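Local structure of hemolysin-related protein (Vibrio cholerae serotype O1, 5V6F) at residues F87-K90 with D91-V95. The protein binds mannotriose through this second beta-prism lectin domain of the biofilm protein RbmC, and probably targets mammalian glycans. Numbering follows the deposited sequence.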
loop_
_atom_site.group_PDB
_atom_site.type_symbol
_atom_site.label_atom_id
_atom_site.label_comp_id
_atom_site.label_asym_id
_atom_site.label_seq_id
_atom_site.Cartn_x
_atom_site.Cartn_y
_atom_site.Cartn_z
ATOM N N PHE A 87 2.275 7.375 5.254
ATOM C CA PHE A 87 2.637 6.609 6.440
ATOM C C PHE A 87 3.143 7.572 7.507
ATOM O O PHE A 87 4.126 8.284 7.281
ATOM C CB PHE A 87 3.718 5.576 6.117
ATOM C CG PHE A 87 3.339 4.589 5.041
ATOM C CD1 PHE A 87 3.578 4.870 3.708
ATOM C CD2 PHE A 87 2.793 3.359 5.370
ATOM C CE1 PHE A 87 3.253 3.951 2.719
ATOM C CE2 PHE A 87 2.462 2.437 4.385
ATOM C CZ PHE A 87 2.698 2.733 3.063
ATOM N N THR A 88 2.478 7.598 8.661
ATOM C CA THR A 88 2.931 8.368 9.813
ATOM C C THR A 88 3.529 7.410 10.835
ATOM O O THR A 88 2.897 6.413 11.204
ATOM C CB THR A 88 1.787 9.174 10.437
ATOM O OG1 THR A 88 1.274 10.106 9.478
ATOM C CG2 THR A 88 2.267 9.953 11.653
ATOM N N MET A 89 4.746 7.712 11.282
ATOM C CA MET A 89 5.502 6.827 12.157
ATOM C C MET A 89 5.405 7.298 13.609
ATOM O O MET A 89 4.992 8.423 13.899
ATOM C CB MET A 89 6.967 6.767 11.708
ATOM C CG MET A 89 7.159 6.726 10.198
ATOM S SD MET A 89 6.287 5.361 9.405
ATOM C CE MET A 89 7.270 3.969 9.964
ATOM N N LYS A 90 5.795 6.417 14.535
ATOM C CA LYS A 90 5.686 6.753 15.950
ATOM C C LYS A 90 6.638 7.869 16.351
ATOM O O LYS A 90 6.438 8.482 17.403
ATOM C CB LYS A 90 5.947 5.530 16.837
ATOM C CG LYS A 90 5.041 4.340 16.588
ATOM C CD LYS A 90 5.512 3.080 17.319
ATOM C CE LYS A 90 4.539 1.924 17.112
ATOM N NZ LYS A 90 4.779 0.815 18.080
ATOM N N ASP A 91 7.668 8.144 15.557
ATOM C CA ASP A 91 8.529 9.279 15.858
ATOM C C ASP A 91 7.903 10.605 15.441
ATOM O O ASP A 91 8.470 11.661 15.738
ATOM C CB ASP A 91 9.910 9.101 15.206
ATOM C CG ASP A 91 9.868 9.113 13.684
ATOM O OD1 ASP A 91 8.782 9.297 13.096
ATOM O OD2 ASP A 91 10.944 8.936 13.071
ATOM N N GLY A 92 6.732 10.574 14.800
ATOM C CA GLY A 92 6.044 11.772 14.373
ATOM C C GLY A 92 6.241 12.124 12.915
ATOM O O GLY A 92 5.529 12.999 12.404
ATOM N N SER A 93 7.175 11.472 12.235
ATOM C CA SER A 93 7.446 11.780 10.841
ATOM C C SER A 93 6.436 11.084 9.938
ATOM O O SER A 93 5.719 10.166 10.348
ATOM C CB SER A 93 8.864 11.349 10.467
ATOM O OG SER A 93 8.982 9.939 10.481
ATOM N N SER A 94 6.385 11.532 8.688
ATOM C CA SER A 94 5.512 10.912 7.710
ATOM C C SER A 94 6.203 10.890 6.355
ATOM O O SER A 94 7.086 11.704 6.071
ATOM C CB SER A 94 4.161 11.637 7.607
ATOM O OG SER A 94 4.309 12.924 7.041
ATOM N N VAL A 95 5.803 9.928 5.536
ATOM C CA VAL A 95 6.245 9.823 4.153
ATOM C C VAL A 95 5.018 9.550 3.299
ATOM O O VAL A 95 4.139 8.774 3.690
ATOM C CB VAL A 95 7.311 8.718 3.973
ATOM C CG1 VAL A 95 6.876 7.436 4.650
ATOM C CG2 VAL A 95 7.606 8.463 2.490
#
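M89 and D91 meet at the end of a beta hairpin that joins strands 80-89 and 94-98 in one of the antiparallel sheets of the beta-prism fold, away from the glycan pocket. The chain reverses through a type I turn from M89 to G92, in which G92 N donates to M89 O (2.9 Å) from well above the carbonyl plane. Glycine suits the last place of the turn, because with its positive phi a side chain would be pressed against the preceding carbonyl oxygen. Across the base of the turn M89 N bonds to S93 O on a nearly straight path (2.8 Å, 172° at the hydrogen), and F87 and V95 form a hydrogen-bonded pair through both backbone N-H groups.

M89 can be followed outward. Its CB lies 3.4 Å from D91 OD1, its CG packs 3.7 Å from S93 OG, and beyond CG bends at chi2 and chi3 carry SD and CE away from the turn. An unbranched, flexible apolar chain suits a place where its base borders polar oxygens and the side chain also meets I60 and L65. On the same face, F87 CB rests on V95 CG1, while the phenylalanine is buried against strands 24-29, 55-61 and 65-75. T88 and S94, a non-hydrogen-bonded pair, project from the other face.

Aspartate suits the turn because its short carboxylate folds back as an Asx turn: with chi1 at 65°, OD1 accepts S93 N from above the carboxylate plane (2.8 Å), and its syn lone pair receives S93 OG at 2.7 Å.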